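Local coordinates for protein threonine phosphate decarboxylase-like enzyme (Sulfurospirillum multivorans, PDB 6OUX) that decarboxylates O-phospho-L-serine to ethanolamine O-phosphate for norcobamide biosynthesis, using pyridoxal phosphate as cofactor and acting less well on L-threonine phosphate, at residues A125-T130 with V145-N150; D160-F165 with H193-R198; P171-L176 with R204-E209; G184-L189 with H213-D218. All blocks are in the same frame, centred on the assembly; numbering follows the deposited sequence.

How the interactions relate
Interaction 1 comes first along the chain and closes a helix-free loop between strands 123-128 and 143-148, before any of the others opens. The remaining three cross one another: 160-165, 171-176 and 184-189 are laid down in turn, and 193-198, 204-209 and 213-218 then meet them in the same order. Interaction 3 brings together the two strands of a beta-alpha-beta unit, and interaction 2 pairs the helix of that unit with the helix preceding it. Interaction 4 joins the loops that follow the two strands of interaction 3. Backbone bonds from A125 to T173 and V175 unite interactions 1 and 3 in one sheet, onto which the helices of interaction 2 pack.

Interaction 1 of 4, residues A125-T130 with V145-N150; sequences ALMIPT and VYFPLN
L126 and Y146 stand side by side and point the same way, with L126 CD1 lying 3.9 Å from Y146 CE1. The leucine meets the tyrosine ring obliquely. Further along this face, I128 turns its CG2 branch across to the next strand. CG1 lies anti to the backbone N (chi1 -180°), which leaves CG2 between the N and the carbonyl carbon and presses it to 3.4 Å from P148 CA, a tight fit. The other face carries A125, V145, M127 and F147. There A125 CB meets V145 CG2 at 3.8 Å, while the F147 ring swings away from M127 toward Y162, which it meets edge-to-face, and F165.

These are two parallel strands, 143-148 being an edge strand of the seven-stranded, mostly parallel sheet of a fold type I PLP enzyme. Their bonds alternate in direction: L126 N gives to V145 O, F147 N to L126 O and I128 N to F147 O. Helix 159-169 covers the A125/V145 face, with I166 on A125 and F165 on V145.

Where the strands end, L149 N makes the last bond, 2.7 Å to I128 O at 164°. The side chain of L149 folds back over the same carbonyl. Its CB is 4.0 Å from P129 CD, and its CD1 reaches M127 SD at 4.2 Å, both approaches being oblique. The peptide bond before P129 is cis, and P129 O accepts from N180 ND2. The P129 ring lies about 6 Å from the side chain of N181, a residue of the O-phospho-L-serine site.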
loop_
_atom_site.group_PDB
_atom_site.type_symbol
_atom_site.label_atom_id
_atom_site.label_comp_id
_atom_site.label_asym_id
_atom_site.label_seq_id
_atom_site.Cartn_x
_atom_site.Cartn_y
_atom_site.Cartn_z
ATOM N N ALA A 125 15.712 20.337 8.117
ATOM C CA ALA A 125 16.894 20.554 7.279
ATOM C C ALA A 125 17.021 19.383 6.293
ATOM O O ALA A 125 17.075 18.200 6.712
ATOM C CB ALA A 125 18.155 20.717 8.089
ATOM N N LEU A 126 16.999 19.739 5.011
ATOM C CA LEU A 126 17.235 18.794 3.886
ATOM C C LEU A 126 18.498 19.169 3.154
ATOM O O LEU A 126 18.930 20.338 3.171
ATOM C CB LEU A 126 16.093 18.836 2.894
ATOM C CG LEU A 126 14.667 18.693 3.418
ATOM C CD1 LEU A 126 13.698 18.839 2.235
ATOM C CD2 LEU A 126 14.509 17.329 4.050
ATOM N N MET A 127 19.109 18.193 2.482
ATOM C CA MET A 127 20.232 18.513 1.595
ATOM C C MET A 127 19.712 18.710 0.183
ATOM O O MET A 127 18.666 18.187 -0.192
ATOM C CB MET A 127 21.288 17.407 1.627
ATOM C CG MET A 127 22.018 17.208 2.971
ATOM S SD MET A 127 23.021 15.694 2.770
ATOM C CE MET A 127 21.794 14.336 2.541
ATOM N N ILE A 128 20.504 19.386 -0.615
ATOM C CA ILE A 128 20.223 19.589 -2.019
ATOM C C ILE A 128 21.537 19.364 -2.797
ATOM O O ILE A 128 22.595 19.871 -2.407
ATOM C CB ILE A 128 19.671 21.035 -2.190
ATOM C CG1 ILE A 128 19.334 21.360 -3.614
ATOM C CG2 ILE A 128 20.715 22.060 -1.779
ATOM C CD1 ILE A 128 18.824 22.783 -3.777
ATOM N N PRO A 129 21.494 18.598 -3.916
ATOM C CA PRO A 129 20.385 17.947 -4.505
ATOM C C PRO A 129 19.981 16.648 -3.884
ATOM O O PRO A 129 20.809 15.953 -3.349
ATOM C CB PRO A 129 20.858 17.674 -5.918
ATOM C CG PRO A 129 22.285 17.596 -5.826
ATOM C CD PRO A 129 22.661 18.567 -4.790
ATOM N N THR A 130 18.694 16.336 -3.986
ATOM C CA THR A 130 18.193 15.031 -3.588
ATOM C C THR A 130 17.130 14.675 -4.602
ATOM O O THR A 130 16.507 15.570 -5.203
ATOM C CB THR A 130 17.531 15.040 -2.155
ATOM O OG1 THR A 130 18.168 15.947 -1.253
ATOM C CG2 THR A 130 17.707 13.805 -1.599
ATOM N N VAL A 145 14.768 24.270 5.507
ATOM C CA VAL A 145 16.095 24.881 5.192
ATOM C C VAL A 145 16.952 23.829 4.441
ATOM O O VAL A 145 16.767 22.615 4.646
ATOM C CB VAL A 145 16.821 25.405 6.432
ATOM C CG1 VAL A 145 16.080 26.642 6.978
ATOM C CG2 VAL A 145 16.997 24.328 7.511
ATOM N N TYR A 146 17.826 24.277 3.552
ATOM C CA TYR A 146 18.521 23.371 2.626
ATOM C C TYR A 146 19.974 23.537 2.869
ATOM O O TYR A 146 20.417 24.656 2.955
ATOM C CB TYR A 146 18.196 23.732 1.145
ATOM C CG TYR A 146 16.804 23.359 0.754
ATOM C CD1 TYR A 146 16.499 22.033 0.420
ATOM C CD2 TYR A 146 15.764 24.270 0.828
ATOM C CE1 TYR A 146 15.214 21.659 0.063
ATOM C CE2 TYR A 146 14.470 23.903 0.533
ATOM C CZ TYR A 146 14.205 22.598 0.111
ATOM O OH TYR A 146 12.934 22.211 -0.229
ATOM N N PHE A 147 20.701 22.459 3.073
ATOM C CA PHE A 147 22.172 22.461 3.004
ATOM C C PHE A 147 22.626 22.116 1.547
ATOM O O PHE A 147 22.249 21.065 1.044
ATOM C CB PHE A 147 22.727 21.411 3.984
ATOM C CG PHE A 147 24.231 21.401 4.054
ATOM C CD1 PHE A 147 24.896 22.343 4.817
ATOM C CD2 PHE A 147 24.969 20.483 3.326
ATOM C CE1 PHE A 147 26.264 22.392 4.847
ATOM C CE2 PHE A 147 26.352 20.512 3.357
ATOM C CZ PHE A 147 26.996 21.469 4.122
ATOM N N PRO A 148 23.386 23.013 0.861
ATOM C CA PRO A 148 23.764 22.752 -0.549
ATOM C C PRO A 148 24.975 21.895 -0.658
ATOM O O PRO A 148 25.961 22.220 -0.089
ATOM C CB PRO A 148 24.062 24.159 -1.092
ATOM C CG PRO A 148 24.509 24.925 0.122
ATOM C CD PRO A 148 23.633 24.430 1.223
ATOM N N LEU A 149 24.863 20.748 -1.303
ATOM C CA LEU A 149 26.053 19.958 -1.657
ATOM C C LEU A 149 26.720 20.693 -2.810
ATOM O O LEU A 149 26.051 21.254 -3.668
ATOM C CB LEU A 149 25.675 18.570 -2.151
ATOM C CG LEU A 149 25.383 17.432 -1.167
ATOM C CD1 LEU A 149 25.675 17.726 0.293
ATOM C CD2 LEU A 149 24.050 16.753 -1.422
ATOM N N ASN A 150 28.024 20.649 -2.880
ATOM C CA ASN A 150 28.638 21.337 -3.973
ATOM C C ASN A 150 29.207 20.384 -5.061
ATOM O O ASN A 150 30.000 19.461 -4.782
ATOM C CB ASN A 150 29.601 22.328 -3.386
ATOM C CG ASN A 150 30.624 22.790 -4.357
ATOM O OD1 ASN A 150 30.337 23.358 -5.448
ATOM N ND2 ASN A 150 31.870 22.567 -3.958
#

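Interaction 2 of 4, residues D160-F165 with H193-R198; sequences DKYCQF and HILLKR
R198 lays one face of its guanidinium over C163, whose CB sits 3.3 Å above the plane, offset toward the rim. At the edge of the same group, in its plane, is D160 OD1, and NH1 makes a salt bridge to it at 2.9 Å. The bond is bent, with an angle of 139° at the hydrogen. The carboxylate is turned 59° against the guanidinium, and NH1 meets OD1 from above the carboxylate plane. The second carboxylate belongs to E167, two turns farther along the helix of D160, and its OE2 takes the NE of R198. Gripped between the two acids and laid flat on C163, the guanidinium probably has little freedom to rotate. The side chain reaches this far because CG lies anti to the backbone N and the chain runs extended out to NE.

On the side nearer the sheet the contact turns apolar. C163 SG fits between R198 CD, at 3.8 Å, and L195 CG, at 4.0 Å. L195 CD1 touches Y162 CD2 at 3.8 Å, meeting that ring obliquely.

The two helices run nearly parallel, 15° apart, with axes 10.2 Å from each other. Both lie on the same face of the central sheet: Y162 rests on V174 and L176 of strand 173-177, L195 also rests on L176, and helix 227-232 packs against helix 189-198 through H193, L196 and K197.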
loop_
_atom_site.group_PDB
_atom_site.type_symbol
_atom_site.label_atom_id
_atom_site.label_comp_id
_atom_site.label_asym_id
_atom_site.label_seq_id
_atom_site.Cartn_x
_atom_site.Cartn_y
_atom_site.Cartn_z
ATOM N N ASP A 160 31.547 18.426 8.932
ATOM C CA ASP A 160 31.770 19.554 9.820
ATOM C C ASP A 160 30.900 20.755 9.464
ATOM O O ASP A 160 30.285 21.388 10.395
ATOM C CB ASP A 160 33.240 19.925 9.822
ATOM C CG ASP A 160 33.549 21.101 10.735
ATOM O OD1 ASP A 160 33.654 20.929 11.967
ATOM O OD2 ASP A 160 33.682 22.217 10.217
ATOM N N LYS A 161 30.846 21.109 8.158
ATOM C CA LYS A 161 30.075 22.285 7.750
ATOM C C LYS A 161 28.625 22.047 7.929
ATOM O O LYS A 161 27.881 22.949 8.272
ATOM C CB LYS A 161 30.345 22.725 6.303
ATOM C CG LYS A 161 31.708 23.365 6.151
ATOM C CD LYS A 161 32.094 23.619 4.705
ATOM C CE LYS A 161 33.566 24.043 4.622
ATOM N NZ LYS A 161 33.913 24.343 3.210
ATOM N N TYR A 162 28.214 20.840 7.640
ATOM C CA TYR A 162 26.831 20.452 7.828
ATOM C C TYR A 162 26.429 20.609 9.301
ATOM O O TYR A 162 25.412 21.198 9.584
ATOM C CB TYR A 162 26.664 19.034 7.425
ATOM C CG TYR A 162 25.256 18.551 7.624
ATOM C CD1 TYR A 162 24.236 18.939 6.747
ATOM C CD2 TYR A 162 24.948 17.744 8.676
ATOM C CE1 TYR A 162 22.953 18.480 6.912
ATOM C CE2 TYR A 162 23.657 17.286 8.869
ATOM C CZ TYR A 162 22.671 17.671 8.019
ATOM O OH TYR A 162 21.398 17.226 8.237
ATOM N N CYS A 163 27.244 20.092 10.215
ATOM C CA CYS A 163 26.970 20.211 11.631
ATOM C C CYS A 163 26.854 21.671 12.086
ATOM O O CYS A 163 25.975 22.004 12.851
ATOM C CB CYS A 163 28.048 19.517 12.425
ATOM S SG CYS A 163 27.843 17.740 12.376
ATOM N N GLN A 164 27.755 22.524 11.614
ATOM C CA GLN A 164 27.685 23.922 11.965
ATOM C C GLN A 164 26.382 24.592 11.436
ATOM O O GLN A 164 25.753 25.396 12.114
ATOM C CB GLN A 164 28.908 24.639 11.413
ATOM C CG GLN A 164 28.972 26.067 11.859
ATOM C CD GLN A 164 28.999 26.169 13.385
ATOM O OE1 GLN A 164 28.050 26.663 14.014
ATOM N NE2 GLN A 164 30.031 25.647 13.981
ATOM N N PHE A 165 25.999 24.222 10.218
ATOM C CA PHE A 165 24.762 24.625 9.624
ATOM C C PHE A 165 23.562 24.196 10.506
ATOM O O PHE A 165 22.655 25.012 10.768
ATOM C CB PHE A 165 24.636 24.027 8.219
ATOM C CG PHE A 165 23.325 24.281 7.576
ATOM C CD1 PHE A 165 23.018 25.552 7.100
ATOM C CD2 PHE A 165 22.383 23.283 7.469
ATOM C CE1 PHE A 165 21.775 25.812 6.524
ATOM C CE2 PHE A 165 21.146 23.517 6.882
ATOM C CZ PHE A 165 20.842 24.783 6.405
ATOM N N HIS A 193 29.323 8.460 12.822
ATOM C CA HIS A 193 29.428 8.499 14.331
ATOM C C HIS A 193 29.783 9.929 14.860
ATOM O O HIS A 193 29.105 10.492 15.728
ATOM C CB HIS A 193 30.506 7.481 14.831
ATOM C CG HIS A 193 30.001 6.089 14.959
ATOM N ND1 HIS A 193 29.040 5.728 15.882
ATOM C CD2 HIS A 193 30.350 4.952 14.301
ATOM C CE1 HIS A 193 28.782 4.438 15.742
ATOM N NE2 HIS A 193 29.558 3.948 14.787
ATOM N N ILE A 194 30.807 10.515 14.262
ATOM C CA ILE A 194 31.224 11.901 14.580
ATOM C C ILE A 194 30.102 12.898 14.400
ATOM O O ILE A 194 29.776 13.658 15.321
ATOM C CB ILE A 194 32.439 12.323 13.736
ATOM C CG1 ILE A 194 33.623 11.446 14.103
ATOM C CG2 ILE A 194 32.795 13.797 13.963
ATOM C CD1 ILE A 194 34.669 11.457 13.023
ATOM N N LEU A 195 29.447 12.849 13.251
ATOM C CA LEU A 195 28.288 13.717 12.978
ATOM C C LEU A 195 27.209 13.537 14.024
ATOM O O LEU A 195 26.732 14.533 14.626
ATOM C CB LEU A 195 27.760 13.479 11.560
ATOM C CG LEU A 195 26.503 14.240 11.083
ATOM C CD1 LEU A 195 26.490 14.348 9.563
ATOM C CD2 LEU A 195 25.174 13.628 11.586
ATOM N N LEU A 196 26.831 12.263 14.275
ATOM C CA LEU A 196 25.702 11.989 15.203
ATOM C C LEU A 196 26.013 12.317 16.669
ATOM O O LEU A 196 25.148 12.754 17.422
ATOM C CB LEU A 196 25.235 10.509 15.136
ATOM C CG LEU A 196 24.618 10.106 13.800
ATOM C CD1 LEU A 196 24.373 8.621 13.779
ATOM C CD2 LEU A 196 23.339 10.884 13.536
ATOM N N LYS A 197 27.236 12.131 17.072
ATOM C CA LYS A 197 27.608 12.597 18.398
ATOM C C LYS A 197 27.380 14.124 18.568
ATOM O O LYS A 197 26.784 14.565 19.566
ATOM C CB LYS A 197 29.051 12.257 18.692
ATOM C CG LYS A 197 29.244 10.781 18.912
ATOM C CD LYS A 197 30.722 10.456 19.119
ATOM C CE LYS A 197 30.895 9.283 20.088
ATOM N NZ LYS A 197 30.006 8.118 19.748
ATOM N N ARG A 198 27.863 14.879 17.600
ATOM C CA ARG A 198 27.733 16.351 17.589
ATOM C C ARG A 198 26.297 16.827 17.468
ATOM O O ARG A 198 25.955 17.932 17.962
ATOM C CB ARG A 198 28.585 16.922 16.460
ATOM C CG ARG A 198 28.536 18.412 16.249
ATOM C CD ARG A 198 29.741 18.926 15.458
ATOM N NE ARG A 198 29.644 20.362 15.269
ATOM C CZ ARG A 198 30.423 21.093 14.465
ATOM N NH1 ARG A 198 31.406 20.538 13.740
ATOM N NH2 ARG A 198 30.165 22.383 14.348
#

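Interaction 3 of 4, residues P171-L176 with R204-E209; sequences PDTVVL and RIIIDE
R204 reaches across to two neighbouring side chains at once, holding both at the edge of its guanidinium. NE donates to T173 OG1 at 3.0 Å, almost straight at 169°. NH2 forms a salt bridge with D172 OD1 at 3.1 Å, coming from above the carboxylate plane. The bend at chi3 (-71°) turns the guanidinium back over the start of strand 173-177. The threonine hydroxyl donates a short hydrogen bond to D172 OD1, 2.5 Å from OG1, so that oxygen accepts twice. The other carboxylate oxygen, OD2, takes the backbone N of Q122 and K123, and the aspartate is thereby fixed from the start of the neighbouring strand 123-128.

Beside this network T173 CG2 touches I206 CD1 at 3.6 Å. The backbones are joined in parallel register: V174 N to R204 O, I206 N to V174 O, L176 N to I206 O and D208 N to L176 O.

These are the two strands of a beta-alpha-beta unit whose crossover is helix 189-198. Strand 123-128 flanks 173-177, strand 236-241 flanks 204-208, and I166 of helix 159-169 packs on P171 and V174.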
loop_
_atom_site.group_PDB
_atom_site.type_symbol
_atom_site.label_atom_id
_atom_site.label_comp_id
_atom_site.label_asym_id
_atom_site.label_seq_id
_atom_site.Cartn_x
_atom_site.Cartn_y
_atom_site.Cartn_z
ATOM N N PRO A 171 17.059 23.073 13.487
ATOM C CA PRO A 171 15.899 22.359 13.039
ATOM C C PRO A 171 15.492 21.328 14.079
ATOM O O PRO A 171 16.318 20.822 14.806
ATOM C CB PRO A 171 16.400 21.676 11.759
ATOM C CG PRO A 171 17.795 21.332 12.084
ATOM C CD PRO A 171 18.302 22.486 12.966
ATOM N N ASP A 172 14.214 20.996 14.171
ATOM C CA ASP A 172 13.876 19.910 15.029
ATOM C C ASP A 172 14.079 18.535 14.343
ATOM O O ASP A 172 14.103 17.497 15.027
ATOM C CB ASP A 172 12.443 20.012 15.532
ATOM C CG ASP A 172 11.431 20.085 14.420
ATOM O OD1 ASP A 172 11.102 19.037 13.816
ATOM O OD2 ASP A 172 10.930 21.208 14.144
ATOM N N THR A 173 14.119 18.516 13.004
ATOM C CA THR A 173 14.173 17.254 12.219
ATOM C C THR A 173 15.181 17.461 11.090
ATOM O O THR A 173 15.228 18.538 10.442
ATOM C CB THR A 173 12.804 16.922 11.626
ATOM O OG1 THR A 173 11.825 16.894 12.679
ATOM C CG2 THR A 173 12.779 15.527 10.871
ATOM N N VAL A 174 16.037 16.476 10.907
ATOM C CA VAL A 174 16.943 16.444 9.770
ATOM C C VAL A 174 16.694 15.147 8.949
ATOM O O VAL A 174 16.299 14.123 9.530
ATOM C CB VAL A 174 18.352 16.474 10.370
ATOM C CG1 VAL A 174 19.397 15.878 9.512
ATOM C CG2 VAL A 174 18.673 17.903 10.885
ATOM N N VAL A 175 16.837 15.243 7.622
ATOM C CA VAL A 175 16.821 14.038 6.697
ATOM C C VAL A 175 18.170 13.870 5.993
ATOM O O VAL A 175 18.632 14.791 5.349
ATOM C CB VAL A 175 15.748 14.132 5.646
ATOM C CG1 VAL A 175 15.681 12.848 4.773
ATOM C CG2 VAL A 175 14.402 14.416 6.272
ATOM N N LEU A 176 18.833 12.718 6.212
ATOM C CA LEU A 176 20.056 12.366 5.540
ATOM C C LEU A 176 19.748 11.095 4.706
ATOM O O LEU A 176 19.001 10.185 5.117
ATOM C CB LEU A 176 21.201 12.098 6.508
ATOM C CG LEU A 176 21.610 13.225 7.486
ATOM C CD1 LEU A 176 22.667 12.798 8.481
ATOM C CD2 LEU A 176 22.137 14.419 6.706
ATOM N N ARG A 204 15.147 14.633 15.974
ATOM C CA ARG A 204 14.943 13.537 15.018
ATOM C C ARG A 204 15.959 13.638 13.920
ATOM O O ARG A 204 15.981 14.650 13.211
ATOM C CB ARG A 204 13.511 13.609 14.399
ATOM C CG ARG A 204 12.375 13.178 15.353
ATOM C CD ARG A 204 11.040 13.616 14.800
ATOM N NE ARG A 204 10.941 15.045 14.920
ATOM C CZ ARG A 204 10.601 15.668 16.062
ATOM N NH1 ARG A 204 10.310 14.984 17.169
ATOM N NH2 ARG A 204 10.557 16.991 16.114
ATOM N N ILE A 205 16.786 12.592 13.773
ATOM C CA ILE A 205 17.717 12.501 12.691
ATOM C C ILE A 205 17.310 11.249 11.915
ATOM O O ILE A 205 17.522 10.114 12.402
ATOM C CB ILE A 205 19.194 12.399 13.171
ATOM C CG1 ILE A 205 19.561 13.672 13.968
ATOM C CG2 ILE A 205 20.062 12.162 11.939
ATOM C CD1 ILE A 205 20.958 13.683 14.500
ATOM N N ILE A 206 16.689 11.495 10.763
ATOM C CA ILE A 206 16.140 10.479 9.894
ATOM C C ILE A 206 17.177 10.123 8.889
ATOM O O ILE A 206 17.710 11.007 8.202
ATOM C CB ILE A 206 14.909 10.975 9.120
ATOM C CG1 ILE A 206 13.758 11.212 10.108
ATOM C CG2 ILE A 206 14.542 9.960 8.051
ATOM C CD1 ILE A 206 12.698 12.131 9.570
ATOM N N ILE A 207 17.526 8.845 8.831
ATOM C CA ILE A 207 18.566 8.396 7.902
ATOM C C ILE A 207 17.952 7.357 7.000
ATOM O O ILE A 207 17.612 6.237 7.453
ATOM C CB ILE A 207 19.784 7.768 8.639
ATOM C CG1 ILE A 207 20.345 8.728 9.687
ATOM C CG2 ILE A 207 20.829 7.394 7.618
ATOM C CD1 ILE A 207 21.463 8.213 10.589
ATOM N N ASP A 208 17.852 7.702 5.725
ATOM C CA ASP A 208 17.415 6.791 4.660
ATOM C C ASP A 208 18.621 6.007 4.112
ATOM O O ASP A 208 19.456 6.546 3.334
ATOM C CB ASP A 208 16.660 7.537 3.567
ATOM C CG ASP A 208 16.156 6.626 2.466
ATOM O OD1 ASP A 208 16.348 5.391 2.469
ATOM O OD2 ASP A 208 15.546 7.199 1.547
ATOM N N GLU A 209 18.733 4.757 4.543
ATOM C CA GLU A 209 19.823 3.916 4.060
ATOM C C GLU A 209 19.384 2.940 2.983
ATOM O O GLU A 209 19.921 1.814 2.907
ATOM C CB GLU A 209 20.443 3.139 5.244
ATOM C CG GLU A 209 19.461 2.194 5.931
ATOM C CD GLU A 209 20.148 1.152 6.780
ATOM O OE1 GLU A 209 21.412 1.281 7.000
ATOM O OE2 GLU A 209 19.414 0.247 7.275
#

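Interaction 4 of 4, residues G184-L189 with H213-D218; sequences GAYLSL and HFAYED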
loop_
_atom_site.group_PDB
_atom_site.type_symbol
_atom_site.label_atom_id
_atom_site.label_comp_id
_atom_site.label_asym_id
_atom_site.label_seq_id
_atom_site.Cartn_x
_atom_site.Cartn_y
_atom_site.Cartn_z
ATOM N N GLY A 184 24.902 9.245 -5.422
ATOM C CA GLY A 184 25.361 7.962 -4.857
ATOM C C GLY A 184 26.453 8.014 -3.839
ATOM O O GLY A 184 26.922 6.998 -3.412
ATOM N N ALA A 185 26.915 9.207 -3.465
ATOM C CA ALA A 185 28.033 9.292 -2.579
ATOM C C ALA A 185 27.600 8.829 -1.162
ATOM O O ALA A 185 26.448 8.996 -0.769
ATOM C CB ALA A 185 28.573 10.684 -2.540
ATOM N N TYR A 186 28.553 8.234 -0.458
ATOM C CA TYR A 186 28.375 7.528 0.802
ATOM C C TYR A 186 29.337 8.077 1.882
ATOM O O TYR A 186 30.513 8.197 1.655
ATOM C CB TYR A 186 28.629 6.016 0.625
ATOM C CG TYR A 186 28.682 5.227 1.922
ATOM C CD1 TYR A 186 27.530 4.986 2.675
ATOM C CD2 TYR A 186 29.888 4.728 2.399
ATOM C CE1 TYR A 186 27.588 4.279 3.838
ATOM C CE2 TYR A 186 29.946 3.967 3.556
ATOM C CZ TYR A 186 28.771 3.747 4.237
ATOM O OH TYR A 186 28.849 3.080 5.385
ATOM N N LEU A 187 28.790 8.398 3.038
ATOM C CA LEU A 187 29.542 8.809 4.225
ATOM C C LEU A 187 29.818 7.589 5.090
ATOM O O LEU A 187 28.858 6.873 5.471
ATOM C CB LEU A 187 28.683 9.775 5.049
ATOM C CG LEU A 187 29.441 10.532 6.152
ATOM C CD1 LEU A 187 30.479 11.461 5.525
ATOM C CD2 LEU A 187 28.472 11.318 6.996
ATOM N N SER A 188 31.093 7.362 5.417
ATOM C CA SER A 188 31.509 6.202 6.255
ATOM C C SER A 188 30.819 6.120 7.602
ATOM O O SER A 188 30.373 7.142 8.149
ATOM C CB SER A 188 33.029 6.249 6.546
ATOM O OG SER A 188 33.343 7.425 7.269
ATOM N N LEU A 189 30.793 4.919 8.162
ATOM C CA LEU A 189 30.252 4.733 9.498
ATOM C C LEU A 189 31.094 5.574 10.466
ATOM O O LEU A 189 30.560 6.237 11.348
ATOM C CB LEU A 189 30.287 3.253 9.924
ATOM C CG LEU A 189 29.064 2.441 9.483
ATOM C CD1 LEU A 189 29.230 0.929 9.670
ATOM C CD2 LEU A 189 27.807 2.941 10.210
ATOM N N HIS A 213 23.171 -1.298 0.984
ATOM C CA HIS A 213 23.587 -2.676 0.590
ATOM C C HIS A 213 24.561 -2.656 -0.615
ATOM O O HIS A 213 25.229 -3.632 -0.874
ATOM C CB HIS A 213 22.357 -3.508 0.165
ATOM C CG HIS A 213 21.671 -4.222 1.262
ATOM N ND1 HIS A 213 21.716 -3.825 2.589
ATOM C CD2 HIS A 213 20.830 -5.287 1.212
ATOM C CE1 HIS A 213 20.946 -4.630 3.298
ATOM N NE2 HIS A 213 20.420 -5.534 2.491
ATOM N N PHE A 214 24.632 -1.557 -1.353
ATOM C CA PHE A 214 25.540 -1.361 -2.487
ATOM C C PHE A 214 26.846 -0.729 -2.127
ATOM O O PHE A 214 27.739 -0.745 -2.954
ATOM C CB PHE A 214 24.833 -0.598 -3.622
ATOM C CG PHE A 214 23.494 -1.185 -3.940
ATOM C CD1 PHE A 214 23.412 -2.495 -4.411
ATOM C CD2 PHE A 214 22.337 -0.521 -3.651
ATOM C CE1 PHE A 214 22.182 -3.075 -4.634
ATOM C CE2 PHE A 214 21.089 -1.098 -3.892
ATOM C CZ PHE A 214 21.023 -2.383 -4.358
ATOM N N ALA A 215 27.013 -0.289 -0.886
ATOM C CA ALA A 215 28.265 0.368 -0.459
ATOM C C ALA A 215 29.201 -0.645 0.217
ATOM O O ALA A 215 28.808 -1.770 0.647
ATOM C CB ALA A 215 27.971 1.535 0.491
ATOM N N TYR A 216 30.456 -0.257 0.316
ATOM C CA TYR A 216 31.395 -1.141 0.989
ATOM C C TYR A 216 32.493 -0.311 1.611
ATOM O O TYR A 216 32.830 0.722 1.073
ATOM C CB TYR A 216 31.945 -2.226 0.019
ATOM C CG TYR A 216 32.638 -1.696 -1.196
ATOM C CD1 TYR A 216 31.910 -1.366 -2.330
ATOM C CD2 TYR A 216 34.006 -1.441 -1.204
ATOM C CE1 TYR A 216 32.502 -0.821 -3.430
ATOM C CE2 TYR A 216 34.632 -0.910 -2.341
ATOM C CZ TYR A 216 33.865 -0.598 -3.444
ATOM O OH TYR A 216 34.421 -0.069 -4.560
ATOM N N GLU A 217 32.959 -0.767 2.759
ATOM C CA GLU A 217 34.078 -0.162 3.470
ATOM C C GLU A 217 35.336 -1.047 3.496
ATOM O O GLU A 217 36.353 -0.563 3.935
ATOM C CB GLU A 217 33.648 0.258 4.894
ATOM C CG GLU A 217 32.739 1.498 4.847
ATOM C CD GLU A 217 32.374 2.052 6.224
ATOM O OE1 GLU A 217 33.205 1.857 7.178
ATOM O OE2 GLU A 217 31.261 2.650 6.355
ATOM N N ASP A 218 35.247 -2.300 3.033
ATOM C CA ASP A 218 36.354 -3.272 3.012
ATOM C C ASP A 218 36.281 -4.062 1.716
ATOM O O ASP A 218 35.212 -4.131 1.058
ATOM C CB ASP A 218 36.343 -4.216 4.222
ATOM C CG ASP A 218 35.087 -5.075 4.330
ATOM O OD1 ASP A 218 34.104 -4.907 3.565
ATOM O OD2 ASP A 218 35.082 -5.992 5.178
#
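E217 OE2 is the acceptor that joins the two loops, and it takes two donors from 184-189. Y186 OH donates to it at 2.6 Å, and OE2 receives this bond on its anti lone pair, the one turned from the other carboxylate oxygen. L189 N comes from the syn side, 2.9 Å from OE2 and 28° out of the carboxylate plane, through a fairly straight bond of 160°. L189 opens helix 189-198, so the carboxylate sits at the helix's N-terminal end, where the helix dipole would probably favour its negative charge. S188 occupies the N-cap position, and its OG accepts from K191 N; side-chain oxygens thus serve two amides of the first turn, one of these oxygens, that of E217, coming from the other loop. Just before the cap, L187 N is satisfied by N178 OD1.

The tyrosine ring that presents the hydroxyl is packed on both faces. A215 CB lies over the centre of one at 4.0 Å, only 9° off the normal, a CH-pi contact. S188 N lies above the opposite face toward the rim, while E217 OE2 stays at the edge in the ring plane. The extended chain of E217 crosses the tyrosine at about a right angle.

The loops follow strands 173-177 and 204-208 respectively. L189 leans on V228 and L229 of helix 227-232, and Y216 packs against I303 and C307 of helix 289-314.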